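PDB 6ULY: amino acid adenylation domain-containing protein from Bacillus stratosphericus LAMA 585, which probably selects an alpha-keto acid and activates it with ATP as an acyl adenylate, serving as the adenylation domain of a nonribosomal depsipeptide synthetase. Local coordinates for residues A[75-80]-A[127-132]; A[32-37]-A[241-246]; A[54-59]-A[154-159]; A[121-126]-A[145-150]. All coordinates share one frame; numbering follows the deposited sequence.

Contact 1. Residues A[75-80]-A[127-132]; sequences FSSNHA and LTDDSL. With SO4 (sulfate ion), chain D.
Phe75, Ser76 and Asp129 carry this contact. Asp129 reaches across to the loop ahead of helix 78-91, and its OD2 takes three hydrogen bonds there. Ser76 N meets Asp129 OD2 almost head-on, at 2.5 Å. Ser77 N comes to Asp129 OD2 from the syn side at 2.6 Å, tilted 26° from the carboxylate plane. Ser76 OG donates to Asp129 OD2 from the anti side at 2.8 Å, also out of that plane. The torsion that sets Ser76 OG between its own N and carbonyl carbon (chi1 60°) turns the hydroxyl back to the same oxygen. Three donors on one atom should fix the rotation of the carboxylate. The other oxygen has no polar partner in the model. Asp129 OD1 lies at the edge of the Phe75 ring, in its plane, 3.2 Å from CD1, with ring and carboxylate planes 59° apart. Over one face of that ring lie Leu127 O and Thr128 CA. Thr128 CA makes a CH-pi contact 4.1 Å from the centroid of the Phe75 ring. Leu132 CD1 closes on the Ser76 backbone N at 3.5 Å. Strands 70-74 and 125-128 are parallel neighbours, so the contact joins the loops at their C-terminal ends. At the end of the first loop, Ser77 OG accepts from Ala80 N and N-caps helix 78-91. Ser77 OG, Asn78 N and His79 N bind a sulfate there, probably from the crystallisation liquor.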
loop_
_atom_site.group_PDB
_atom_site.type_symbol
_atom_site.label_atom_id
_atom_site.label_comp_id
_atom_site.label_asym_id
_atom_site.label_seq_id
_atom_site.Cartn_x
_atom_site.Cartn_y
_atom_site.Cartn_z
ATOM N N PHE A 75 18.971 -16.839 -6.600
ATOM C CA PHE A 75 20.058 -17.700 -6.165
ATOM C C PHE A 75 19.742 -18.355 -4.832
ATOM O O PHE A 75 19.091 -17.759 -3.969
ATOM C CB PHE A 75 21.372 -16.917 -6.040
ATOM C CG PHE A 75 21.969 -16.536 -7.357
ATOM C CD1 PHE A 75 22.637 -17.474 -8.126
ATOM C CD2 PHE A 75 21.855 -15.243 -7.833
ATOM C CE1 PHE A 75 23.182 -17.128 -9.344
ATOM C CE2 PHE A 75 22.397 -14.889 -9.053
ATOM C CZ PHE A 75 23.062 -15.830 -9.809
ATOM N N SER A 76 20.204 -19.599 -4.690
ATOM C CA SER A 76 20.329 -20.258 -3.402
ATOM C C SER A 76 21.776 -20.384 -2.949
ATOM O O SER A 76 22.019 -20.573 -1.754
ATOM C CB SER A 76 19.702 -21.659 -3.454
ATOM O OG SER A 76 20.345 -22.466 -4.426
ATOM N N SER A 77 22.733 -20.267 -3.866
ATOM C CA SER A 77 24.147 -20.424 -3.556
ATOM C C SER A 77 24.797 -19.056 -3.399
ATOM O O SER A 77 24.739 -18.229 -4.315
ATOM C CB SER A 77 24.857 -21.218 -4.652
ATOM O OG SER A 77 26.251 -20.962 -4.617
ATOM N N ASN A 78 25.433 -18.833 -2.245
ATOM C CA ASN A 78 26.216 -17.618 -2.050
ATOM C C ASN A 78 27.344 -17.522 -3.068
ATOM O O ASN A 78 27.597 -16.448 -3.626
ATOM C CB ASN A 78 26.780 -17.579 -0.630
ATOM C CG ASN A 78 25.715 -17.319 0.412
ATOM O OD1 ASN A 78 24.770 -16.562 0.176
ATOM N ND2 ASN A 78 25.858 -17.944 1.574
ATOM N N HIS A 79 28.038 -18.636 -3.320
ATOM C CA HIS A 79 29.150 -18.625 -4.263
ATOM C C HIS A 79 28.701 -18.141 -5.636
ATOM O O HIS A 79 29.323 -17.253 -6.234
ATOM C CB HIS A 79 29.763 -20.024 -4.359
ATOM C CG HIS A 79 30.815 -20.153 -5.414
ATOM N ND1 HIS A 79 32.150 -19.907 -5.170
ATOM C CD2 HIS A 79 30.731 -20.503 -6.721
ATOM C CE1 HIS A 79 32.842 -20.104 -6.278
ATOM N NE2 HIS A 79 32.004 -20.464 -7.234
ATOM N N ALA A 80 27.618 -18.721 -6.157
ATOM C CA ALA A 80 27.146 -18.324 -7.477
ATOM C C ALA A 80 26.648 -16.880 -7.484
ATOM O O ALA A 80 26.834 -16.163 -8.474
ATOM C CB ALA A 80 26.044 -19.276 -7.942
ATOM N N LEU A 127 19.013 -14.971 -13.659
ATOM C CA LEU A 127 20.254 -15.672 -13.379
ATOM C C LEU A 127 20.092 -16.405 -12.057
ATOM O O LEU A 127 19.634 -15.813 -11.072
ATOM C CB LEU A 127 21.415 -14.682 -13.310
ATOM C CG LEU A 127 22.787 -15.113 -13.812
ATOM C CD1 LEU A 127 22.711 -15.628 -15.235
ATOM C CD2 LEU A 127 23.733 -13.932 -13.715
ATOM N N THR A 128 20.465 -17.683 -12.031
ATOM C CA THR A 128 20.138 -18.534 -10.897
ATOM C C THR A 128 21.178 -19.643 -10.777
ATOM O O THR A 128 22.224 -19.615 -11.432
ATOM C CB THR A 128 18.720 -19.103 -11.048
ATOM O OG1 THR A 128 18.500 -20.122 -10.064
ATOM C CG2 THR A 128 18.522 -19.689 -12.438
ATOM N N ASP A 129 20.876 -20.617 -9.921
ATOM C CA ASP A 129 21.708 -21.778 -9.650
ATOM C C ASP A 129 21.243 -22.989 -10.448
ATOM O O ASP A 129 20.111 -23.053 -10.929
ATOM C CB ASP A 129 21.655 -22.138 -8.166
ATOM C CG ASP A 129 22.291 -21.100 -7.305
ATOM O OD1 ASP A 129 23.307 -20.528 -7.743
ATOM O OD2 ASP A 129 21.777 -20.857 -6.195
ATOM N N ASP A 130 22.130 -23.981 -10.541
ATOM C CA ASP A 130 21.711 -25.271 -11.073
ATOM C C ASP A 130 20.653 -25.910 -10.182
ATOM O O ASP A 130 19.737 -26.575 -10.680
ATOM C CB ASP A 130 22.920 -26.198 -11.221
ATOM C CG ASP A 130 23.767 -25.873 -12.444
ATOM O OD1 ASP A 130 23.193 -25.609 -13.522
ATOM O OD2 ASP A 130 25.010 -25.891 -12.330
ATOM N N SER A 131 20.749 -25.702 -8.867
ATOM C CA SER A 131 19.771 -26.249 -7.934
ATOM C C SER A 131 18.406 -25.572 -8.029
ATOM O O SER A 131 17.435 -26.108 -7.485
ATOM C CB SER A 131 20.302 -26.135 -6.501
ATOM O OG SER A 131 20.300 -24.788 -6.062
ATOM N N LEU A 132 18.304 -24.422 -8.703
ATOM C CA LEU A 132 17.043 -23.703 -8.832
ATOM C C LEU A 132 16.547 -23.550 -10.261
ATOM O O LEU A 132 15.371 -23.217 -10.448
ATOM C CB LEU A 132 17.157 -22.292 -8.236
ATOM C CG LEU A 132 17.091 -22.124 -6.719
ATOM C CD1 LEU A 132 17.262 -20.652 -6.372
ATOM C CD2 LEU A 132 15.781 -22.654 -6.158
HETATM S S SO4 D . 27.323 -21.813 -1.367
HETATM O O1 SO4 D . 26.764 -22.335 -2.590
HETATM O O2 SO4 D . 26.303 -21.188 -0.564
HETATM O O3 SO4 D . 28.327 -20.840 -1.689
HETATM O O4 SO4 D . 27.926 -22.858 -0.607
#

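Contact 2. Residues A[32-37]-A[241-246]; sequences LTYIVN and QIRART. With SO4 (sulfate ion), chain D.
This is a parallel beta pairing inside the mixed sheet that holds strands 31-35 and 240-243, where strand 31-35 lies between strand 240-243 and the antiparallel strand 41-45. Leu32 pairs with Gln241, Thr33 with Ile242 and Tyr34 with Arg243. Three backbone bonds join them. Thr33 N donates to Gln241 O at 3.1 Å. Arg243 N donates to Thr33 O at 2.8 Å. Ile35 N donates to Arg243 O at 2.9 Å. Leu32 and Gln241 run side by side on the face shared with Tyr34 and Arg243. There Leu32 CD2 rests on the Gln241 amide carbon CD at 3.4 Å, while the amide ends bond to Tyr46 and His231. Arg243 CB sits 3.7 Å from Tyr34 CD1. The bends in the Arg243 chain at chi2 and chi3 (-66° and -42°) then lead its guanidinium away, to Met219 O. Tyr34 OH is held by Gln44. On the other face the Ile242 CG2 methyl touches Ile35 CG1 at 3.6 Å, and Thr33 lies alongside Ile242. Past the strand end, Arg245 NE bonds to sulfate O2 and Arg245 NH2 to sulfate O1, both at 3.0 Å. The chemistry is therefore split. Backbone bonds fix the register, carbon contacts fill the flanks, and the polar ends find partners beyond the pair. The two Arg245 bonds probably balance part of the sulfate charge.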
loop_
_atom_site.group_PDB
_atom_site.type_symbol
_atom_site.label_atom_id
_atom_site.label_comp_id
_atom_site.label_asym_id
_atom_site.label_seq_id
_atom_site.Cartn_x
_atom_site.Cartn_y
_atom_site.Cartn_z
ATOM N N LEU A 32 36.896 -14.845 0.033
ATOM C CA LEU A 32 35.655 -15.389 0.558
ATOM C C LEU A 32 35.820 -16.861 0.912
ATOM O O LEU A 32 36.590 -17.592 0.282
ATOM C CB LEU A 32 34.523 -15.231 -0.461
ATOM C CG LEU A 32 34.173 -13.792 -0.841
ATOM C CD1 LEU A 32 34.356 -13.565 -2.340
ATOM C CD2 LEU A 32 32.744 -13.472 -0.408
ATOM N N THR A 33 35.082 -17.287 1.935
ATOM C CA THR A 33 34.971 -18.695 2.291
ATOM C C THR A 33 33.499 -19.016 2.492
ATOM O O THR A 33 32.844 -18.421 3.355
ATOM C CB THR A 33 35.771 -19.025 3.553
ATOM O OG1 THR A 33 36.944 -18.205 3.612
ATOM C CG2 THR A 33 36.193 -20.478 3.538
ATOM N N TYR A 34 32.986 -19.949 1.696
ATOM C CA TYR A 34 31.588 -20.354 1.743
ATOM C C TYR A 34 31.465 -21.643 2.545
ATOM O O TYR A 34 32.085 -22.655 2.201
ATOM C CB TYR A 34 31.045 -20.545 0.328
ATOM C CG TYR A 34 31.255 -19.341 -0.552
ATOM C CD1 TYR A 34 30.339 -18.298 -0.561
ATOM C CD2 TYR A 34 32.373 -19.240 -1.370
ATOM C CE1 TYR A 34 30.525 -17.194 -1.362
ATOM C CE2 TYR A 34 32.569 -18.135 -2.178
ATOM C CZ TYR A 34 31.635 -17.113 -2.166
ATOM O OH TYR A 34 31.808 -16.006 -2.962
ATOM N N ILE A 35 30.666 -21.604 3.607
ATOM C CA ILE A 35 30.474 -22.770 4.460
ATOM C C ILE A 35 29.515 -23.735 3.779
ATOM O O ILE A 35 28.466 -23.331 3.263
ATOM C CB ILE A 35 29.952 -22.356 5.846
ATOM C CG1 ILE A 35 30.932 -21.373 6.493
ATOM C CG2 ILE A 35 29.730 -23.596 6.720
ATOM C CD1 ILE A 35 30.632 -21.045 7.945
ATOM N N VAL A 36 29.877 -25.016 3.771
ATOM C CA VAL A 36 29.014 -26.074 3.274
ATOM C C VAL A 36 28.440 -26.905 4.414
ATOM O O VAL A 36 27.255 -27.244 4.402
ATOM C CB VAL A 36 29.773 -26.968 2.268
ATOM C CG1 VAL A 36 28.878 -28.096 1.774
ATOM C CG2 VAL A 36 30.287 -26.136 1.099
ATOM N N ASN A 37 29.260 -27.236 5.405
ATOM C CA ASN A 37 28.812 -27.954 6.591
ATOM C C ASN A 37 29.888 -27.796 7.663
ATOM O O ASN A 37 30.835 -27.018 7.502
ATOM C CB ASN A 37 28.519 -29.424 6.268
ATOM C CG ASN A 37 29.701 -30.131 5.634
ATOM O OD1 ASN A 37 30.743 -30.311 6.265
ATOM N ND2 ASN A 37 29.541 -30.545 4.381
ATOM N N GLN A 241 36.139 -12.613 4.563
ATOM C CA GLN A 241 34.713 -12.717 4.851
ATOM C C GLN A 241 34.240 -14.143 4.609
ATOM O O GLN A 241 34.565 -14.751 3.584
ATOM C CB GLN A 241 33.895 -11.716 4.012
ATOM C CG GLN A 241 33.989 -11.897 2.501
ATOM C CD GLN A 241 33.130 -10.893 1.736
ATOM O OE1 GLN A 241 31.899 -10.969 1.756
ATOM N NE2 GLN A 241 33.776 -9.951 1.056
ATOM N N ILE A 242 33.470 -14.669 5.560
ATOM C CA ILE A 242 32.922 -16.019 5.494
ATOM C C ILE A 242 31.418 -15.913 5.294
ATOM O O ILE A 242 30.729 -15.221 6.052
ATOM C CB ILE A 242 33.259 -16.826 6.760
ATOM C CG1 ILE A 242 34.763 -17.108 6.826
ATOM C CG2 ILE A 242 32.479 -18.133 6.797
ATOM C CD1 ILE A 242 35.510 -16.223 7.796
ATOM N N ARG A 243 30.913 -16.610 4.283
ATOM C CA ARG A 243 29.498 -16.617 3.945
ATOM C C ARG A 243 28.893 -17.963 4.318
ATOM O O ARG A 243 29.446 -19.015 3.978
ATOM C CB ARG A 243 29.296 -16.339 2.453
ATOM C CG ARG A 243 29.439 -14.866 2.056
ATOM C CD ARG A 243 28.338 -13.990 2.656
ATOM N NE ARG A 243 27.023 -14.622 2.594
ATOM C CZ ARG A 243 25.889 -14.048 2.989
ATOM N NH1 ARG A 243 25.889 -12.810 3.472
ATOM N NH2 ARG A 243 24.749 -14.720 2.897
ATOM N N ALA A 244 27.770 -17.922 5.030
ATOM C CA ALA A 244 26.979 -19.102 5.335
ATOM C C ALA A 244 25.585 -18.946 4.743
ATOM O O ALA A 244 25.124 -17.834 4.466
ATOM C CB ALA A 244 26.886 -19.338 6.849
ATOM N N ARG A 245 24.917 -20.077 4.543
ATOM C CA ARG A 245 23.557 -20.060 4.029
ATOM C C ARG A 245 22.582 -19.704 5.141
ATOM O O ARG A 245 22.691 -20.198 6.268
ATOM C CB ARG A 245 23.188 -21.409 3.417
ATOM C CG ARG A 245 23.988 -21.753 2.172
ATOM C CD ARG A 245 23.136 -22.490 1.147
ATOM N NE ARG A 245 23.910 -22.893 -0.025
ATOM C CZ ARG A 245 23.398 -23.494 -1.096
ATOM N NH1 ARG A 245 22.102 -23.765 -1.154
ATOM N NH2 ARG A 245 24.185 -23.825 -2.113
ATOM N N THR A 246 21.635 -18.823 4.816
ATOM C CA THR A 246 20.631 -18.415 5.792
ATOM C C THR A 246 19.854 -19.615 6.314
ATOM O O THR A 246 19.584 -19.718 7.516
ATOM C CB THR A 246 19.677 -17.402 5.162
ATOM O OG1 THR A 246 20.431 -16.389 4.486
ATOM C CG2 THR A 246 18.789 -16.760 6.228
HETATM S S SO4 D . 27.323 -21.813 -1.367
HETATM O O1 SO4 D . 26.764 -22.335 -2.590
HETATM O O2 SO4 D . 26.303 -21.188 -0.564
HETATM O O3 SO4 D . 28.327 -20.840 -1.689
HETATM O O4 SO4 D . 27.926 -22.858 -0.607
#

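Contact 3. Residues A[54-59]-A[154-159]; sequences ERVLTG and EPMLTL. With SO4 (sulfate ion), chain G.
This is a helix-to-loop packing at the periphery of the chain, where helix 46-62 meets the segment that follows edge strand 150-152. Val56 and Met156 cross at about a right angle, with Val56 CG1 at 3.8 Å from Met156 SD. Val56 CG2 also touches Leu157 CD2 at 4.1 Å. Helix 78-91 lies against Val56 too, through Thr83 and Ala87. One turn along, Gly59 presents bare backbone, and Leu159 CD1 approaches its N to 3.5 Å. Thr58 CG2 meets Leu159 CD1 at 4.1 Å, while Thr58 OG1 bonds to Glu160 O. Arg55 runs extended from CG to NE past the carbonyls of Leu157 and Leu159. Arg55 NH1 donates to Leu159 O at 3.3 Å, nearly straight at 169°, with that oxygen in the guanidinium plane. Arg55 NH1 also binds a sulfate at O2, 2.7 Å away, and Arg161 N bonds to the same ion. One nitrogen thus serves a carbonyl and an anion, which probably offsets some of the arginine's charge beside a mainly apolar interface.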
loop_
_atom_site.group_PDB
_atom_site.type_symbol
_atom_site.label_atom_id
_atom_site.label_comp_id
_atom_site.label_asym_id
_atom_site.label_seq_id
_atom_site.Cartn_x
_atom_site.Cartn_y
_atom_site.Cartn_z
ATOM N N GLU A 54 34.943 -12.760 -14.261
ATOM C CA GLU A 54 35.239 -12.574 -15.677
ATOM C C GLU A 54 34.771 -13.764 -16.503
ATOM O O GLU A 54 34.329 -13.591 -17.644
ATOM C CB GLU A 54 36.739 -12.338 -15.867
ATOM C CG GLU A 54 37.196 -10.941 -15.454
ATOM C CD GLU A 54 38.701 -10.828 -15.299
ATOM O OE1 GLU A 54 39.189 -9.704 -15.052
ATOM O OE2 GLU A 54 39.396 -11.859 -15.423
ATOM N N ARG A 55 34.847 -14.975 -15.948
ATOM C CA ARG A 55 34.319 -16.141 -16.650
ATOM C C ARG A 55 32.808 -16.027 -16.811
ATOM O O ARG A 55 32.275 -16.161 -17.920
ATOM C CB ARG A 55 34.696 -17.423 -15.902
ATOM C CG ARG A 55 36.197 -17.666 -15.807
ATOM C CD ARG A 55 36.524 -19.030 -15.210
ATOM N NE ARG A 55 37.856 -19.050 -14.605
ATOM C CZ ARG A 55 38.992 -19.133 -15.294
ATOM N NH1 ARG A 55 38.965 -19.197 -16.618
ATOM N NH2 ARG A 55 40.158 -19.144 -14.658
ATOM N N VAL A 56 32.099 -15.761 -15.712
ATOM C CA VAL A 56 30.653 -15.573 -15.807
ATOM C C VAL A 56 30.326 -14.457 -16.791
ATOM O O VAL A 56 29.327 -14.525 -17.521
ATOM C CB VAL A 56 30.055 -15.299 -14.415
ATOM C CG1 VAL A 56 28.572 -14.964 -14.530
ATOM C CG2 VAL A 56 30.259 -16.499 -13.511
ATOM N N LEU A 57 31.165 -13.417 -16.838
ATOM C CA LEU A 57 30.917 -12.312 -17.760
ATOM C C LEU A 57 30.919 -12.786 -19.207
ATOM O O LEU A 57 30.170 -12.258 -20.038
ATOM C CB LEU A 57 31.963 -11.214 -17.557
ATOM C CG LEU A 57 31.919 -10.045 -18.545
ATOM C CD1 LEU A 57 30.593 -9.294 -18.462
ATOM C CD2 LEU A 57 33.085 -9.099 -18.286
ATOM N N THR A 58 31.764 -13.766 -19.533
ATOM C CA THR A 58 31.780 -14.291 -20.894
ATOM C C THR A 58 30.420 -14.859 -21.272
ATOM O O THR A 58 29.919 -14.618 -22.377
ATOM C CB THR A 58 32.855 -15.368 -21.035
ATOM O OG1 THR A 58 34.151 -14.788 -20.841
ATOM C CG2 THR A 58 32.782 -16.014 -22.414
ATOM N N GLY A 59 29.815 -15.628 -20.369
ATOM C CA GLY A 59 28.524 -16.224 -20.668
ATOM C C GLY A 59 27.413 -15.197 -20.762
ATOM O O GLY A 59 26.548 -15.288 -21.637
ATOM N N GLU A 154 26.842 -21.659 -12.602
ATOM C CA GLU A 154 27.899 -22.672 -12.564
ATOM C C GLU A 154 28.397 -23.059 -13.950
ATOM O O GLU A 154 29.619 -23.064 -14.161
ATOM C CB GLU A 154 27.407 -23.909 -11.799
ATOM C CG GLU A 154 27.208 -23.689 -10.304
ATOM C CD GLU A 154 25.804 -23.206 -9.959
ATOM O OE1 GLU A 154 25.109 -22.698 -10.861
ATOM O OE2 GLU A 154 25.395 -23.347 -8.786
ATOM N N PRO A 155 27.542 -23.368 -14.924
ATOM C CA PRO A 155 28.045 -23.615 -16.285
ATOM C C PRO A 155 28.961 -22.519 -16.812
ATOM O O PRO A 155 29.890 -22.813 -17.576
ATOM C CB PRO A 155 26.759 -23.710 -17.116
ATOM C CG PRO A 155 25.705 -24.118 -16.149
ATOM C CD PRO A 155 26.074 -23.474 -14.847
ATOM N N MET A 156 28.723 -21.259 -16.433
ATOM C CA MET A 156 29.558 -20.168 -16.926
ATOM C C MET A 156 30.937 -20.179 -16.285
ATOM O O MET A 156 31.894 -19.672 -16.882
ATOM C CB MET A 156 28.872 -18.825 -16.669
ATOM C CG MET A 156 27.493 -18.704 -17.289
ATOM S SD MET A 156 26.647 -17.152 -16.910
ATOM C CE MET A 156 25.051 -17.445 -17.662
ATOM N N LEU A 157 31.064 -20.749 -15.084
ATOM C CA LEU A 157 32.355 -20.779 -14.408
ATOM C C LEU A 157 33.399 -21.578 -15.175
ATOM O O LEU A 157 34.586 -21.491 -14.842
ATOM C CB LEU A 157 32.208 -21.362 -13.000
ATOM C CG LEU A 157 31.842 -20.394 -11.874
ATOM C CD1 LEU A 157 31.772 -21.133 -10.548
ATOM C CD2 LEU A 157 32.841 -19.247 -11.781
ATOM N N THR A 158 32.994 -22.346 -16.185
ATOM C CA THR A 158 33.918 -23.145 -16.975
ATOM C C THR A 158 34.304 -22.455 -18.277
ATOM O O THR A 158 34.802 -23.110 -19.198
ATOM C CB THR A 158 33.310 -24.517 -17.269
ATOM O OG1 THR A 158 32.349 -24.406 -18.325
ATOM C CG2 THR A 158 32.628 -25.085 -16.031
ATOM N N LEU A 159 34.089 -21.148 -18.371
ATOM C CA LEU A 159 34.361 -20.408 -19.592
ATOM C C LEU A 159 35.674 -19.642 -19.481
ATOM O O LEU A 159 36.263 -19.506 -18.404
ATOM C CB LEU A 159 33.212 -19.448 -19.902
ATOM C CG LEU A 159 31.857 -20.094 -20.189
ATOM C CD1 LEU A 159 30.816 -19.019 -20.479
ATOM C CD2 LEU A 159 31.972 -21.076 -21.342
HETATM S S SO4 G . 41.337 -18.279 -18.731
HETATM O O1 SO4 G . 40.744 -16.986 -18.708
HETATM O O2 SO4 G . 40.319 -19.263 -18.965
HETATM O O3 SO4 G . 42.276 -18.316 -19.833
HETATM O O4 SO4 G . 41.994 -18.526 -17.456
#

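Contact 4. Residues A[121-126]-A[145-150]; sequences LEHPLI and TDQLRV
Ile126 sets CG1 opposite its carbonyl carbon (chi1 -58°) and stretches on to CD1. Leu148 swings CG opposite its backbone N (chi1 -168°). Ile126 CD1 and Leu148 CD1 meet at 3.3 Å, a tight fit whose exact distance is doubtful. His123 offers a ring face to Gln147, whose CB lies 4.2 Å from the His123 ring centroid in a CH-pi contact. Ring and amide planes stand 81° apart. The two backbones run the same way here, Ile126 pairing with Val150 as a parallel bridge where strand 150-152 joins the outer side of strand 125-128. The beta-alpha-beta crossover between these strands passes through helices 130-137 and 139-142, and Val136 touches both Ile126 and Val150. Ile126 N donates to Arg149 O at 2.9 Å, and Val150 CA approaches Ile126 O at 3.3 Å. Ahead of this pairing a water bridges the gap. The water lies 2.6 Å from Pro124 O and accepts from Arg149 N at 3.0 Å. Leu125 CD1 lies against Arg149 O at 3.4 Å.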
loop_
_atom_site.group_PDB
_atom_site.type_symbol
_atom_site.label_atom_id
_atom_site.label_comp_id
_atom_site.label_asym_id
_atom_site.label_seq_id
_atom_site.Cartn_x
_atom_site.Cartn_y
_atom_site.Cartn_z
ATOM N N LEU A 121 10.996 -4.440 -15.051
ATOM C CA LEU A 121 12.321 -4.382 -15.651
ATOM C C LEU A 121 12.335 -4.864 -17.097
ATOM O O LEU A 121 13.414 -5.102 -17.648
ATOM C CB LEU A 121 13.299 -5.209 -14.815
ATOM C CG LEU A 121 13.541 -4.664 -13.406
ATOM C CD1 LEU A 121 14.103 -5.736 -12.491
ATOM C CD2 LEU A 121 14.479 -3.473 -13.461
ATOM N N GLU A 122 11.167 -5.010 -17.721
ATOM C CA GLU A 122 11.064 -5.404 -19.126
ATOM C C GLU A 122 11.725 -6.762 -19.376
ATOM O O GLU A 122 12.586 -6.915 -20.244
ATOM C CB GLU A 122 11.655 -4.323 -20.034
ATOM C CG GLU A 122 10.853 -3.024 -20.029
ATOM C CD GLU A 122 11.441 -1.967 -20.943
ATOM O OE1 GLU A 122 12.629 -2.089 -21.312
ATOM O OE2 GLU A 122 10.714 -1.016 -21.299
ATOM N N HIS A 123 11.305 -7.759 -18.599
ATOM C CA HIS A 123 11.649 -9.150 -18.857
ATOM C C HIS A 123 13.158 -9.351 -18.917
ATOM O O HIS A 123 13.687 -9.761 -19.957
ATOM C CB HIS A 123 11.015 -9.612 -20.169
ATOM C CG HIS A 123 9.561 -9.274 -20.291
ATOM N ND1 HIS A 123 8.698 -9.300 -19.217
ATOM C CD2 HIS A 123 8.820 -8.903 -21.362
ATOM C CE1 HIS A 123 7.487 -8.961 -19.622
ATOM N NE2 HIS A 123 7.535 -8.712 -20.917
ATOM N N PRO A 124 13.880 -9.079 -17.838
ATOM C CA PRO A 124 15.327 -9.303 -17.842
ATOM C C PRO A 124 15.668 -10.778 -17.708
ATOM O O PRO A 124 14.896 -11.586 -17.189
ATOM C CB PRO A 124 15.811 -8.519 -16.619
ATOM C CG PRO A 124 14.640 -8.548 -15.686
ATOM C CD PRO A 124 13.410 -8.521 -16.557
ATOM N N LEU A 125 16.860 -11.118 -18.190
ATOM C CA LEU A 125 17.375 -12.462 -17.989
ATOM C C LEU A 125 17.391 -12.780 -16.502
ATOM O O LEU A 125 17.865 -11.980 -15.690
ATOM C CB LEU A 125 18.787 -12.585 -18.570
ATOM C CG LEU A 125 19.569 -13.850 -18.193
ATOM C CD1 LEU A 125 18.935 -15.079 -18.823
ATOM C CD2 LEU A 125 21.028 -13.724 -18.599
ATOM N N ILE A 126 16.871 -13.945 -16.147
ATOM C CA ILE A 126 16.942 -14.428 -14.776
ATOM C C ILE A 126 18.184 -15.296 -14.644
ATOM O O ILE A 126 18.397 -16.227 -15.430
ATOM C CB ILE A 126 15.673 -15.204 -14.388
ATOM C CG1 ILE A 126 14.431 -14.313 -14.554
ATOM C CG2 ILE A 126 15.791 -15.707 -12.954
ATOM C CD1 ILE A 126 13.113 -15.029 -14.313
ATOM N N THR A 145 3.792 -16.916 -20.057
ATOM C CA THR A 145 4.652 -16.028 -20.821
ATOM C C THR A 145 5.634 -16.842 -21.648
ATOM O O THR A 145 6.080 -17.917 -21.238
ATOM C CB THR A 145 5.428 -15.071 -19.907
ATOM O OG1 THR A 145 6.308 -14.262 -20.696
ATOM C CG2 THR A 145 6.243 -15.848 -18.881
ATOM N N ASP A 146 5.960 -16.310 -22.824
ATOM C CA ASP A 146 7.006 -16.848 -23.679
ATOM C C ASP A 146 8.269 -16.000 -23.632
ATOM O O ASP A 146 9.207 -16.251 -24.395
ATOM C CB ASP A 146 6.503 -16.952 -25.119
ATOM C CG ASP A 146 5.197 -17.718 -25.227
ATOM O OD1 ASP A 146 5.073 -18.784 -24.585
ATOM O OD2 ASP A 146 4.291 -17.249 -25.949
ATOM N N GLN A 147 8.309 -14.999 -22.754
ATOM C CA GLN A 147 9.420 -14.064 -22.654
ATOM C C GLN A 147 10.379 -14.405 -21.525
ATOM O O GLN A 147 11.307 -13.631 -21.263
ATOM C CB GLN A 147 8.888 -12.644 -22.455
ATOM C CG GLN A 147 8.091 -12.102 -23.627
ATOM C CD GLN A 147 8.972 -11.721 -24.799
ATOM O OE1 GLN A 147 9.290 -10.548 -24.994
ATOM N NE2 GLN A 147 9.372 -12.713 -25.588
ATOM N N LEU A 148 10.175 -15.527 -20.844
ATOM C CA LEU A 148 11.051 -15.913 -19.749
ATOM C C LEU A 148 12.366 -16.453 -20.301
ATOM O O LEU A 148 12.376 -17.253 -21.241
ATOM C CB LEU A 148 10.374 -16.963 -18.868
ATOM C CG LEU A 148 11.075 -17.246 -17.538
ATOM C CD1 LEU A 148 11.030 -16.019 -16.643
ATOM C CD2 LEU A 148 10.456 -18.442 -16.835
ATOM N N ARG A 149 13.474 -16.000 -19.716
ATOM C CA ARG A 149 14.810 -16.450 -20.086
ATOM C C ARG A 149 15.596 -16.710 -18.811
ATOM O O ARG A 149 15.688 -15.831 -17.949
ATOM C CB ARG A 149 15.533 -15.413 -20.953
ATOM C CG ARG A 149 15.006 -15.314 -22.374
ATOM C CD ARG A 149 15.585 -14.100 -23.086
ATOM N NE ARG A 149 15.082 -13.961 -24.452
ATOM C CZ ARG A 149 15.312 -12.909 -25.232
ATOM N NH1 ARG A 149 16.035 -11.889 -24.789
ATOM N NH2 ARG A 149 14.813 -12.873 -26.461
ATOM N N VAL A 150 16.154 -17.914 -18.694
ATOM C CA VAL A 150 16.875 -18.333 -17.500
ATOM C C VAL A 150 18.235 -18.885 -17.906
ATOM O O VAL A 150 18.411 -19.410 -19.010
ATOM C CB VAL A 150 16.082 -19.389 -16.697
ATOM C CG1 VAL A 150 16.648 -19.525 -15.289
ATOM C CG2 VAL A 150 14.601 -19.029 -16.660
HETATM O O HOH W 1 13.347 -13.298 -18.488
#

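From the N terminus, 32-37 comes first and finds its partner only at 241-246, so contact 2 closes the longest loop and encloses the other three. Next, 54-59 waits for 154-159, and contact 3 encloses contacts 1 and 4. Those two cross: 75-80 pairs with 127-132, while 121-126 pairs with 145-150, and both use strand 125-128. Contact 4 builds the edge of the sheet that holds this strand, and contact 1 joins loops at its strand ends. Contact 3 packs helix 46-62 against the segment after strand 150-152, and Glu154 probably bonds to Asp130 of contact 1. Contact 2 belongs to the other mixed sheet. One sulfate plus Asn78, near Arg243 and Ala244, link it to contact 1.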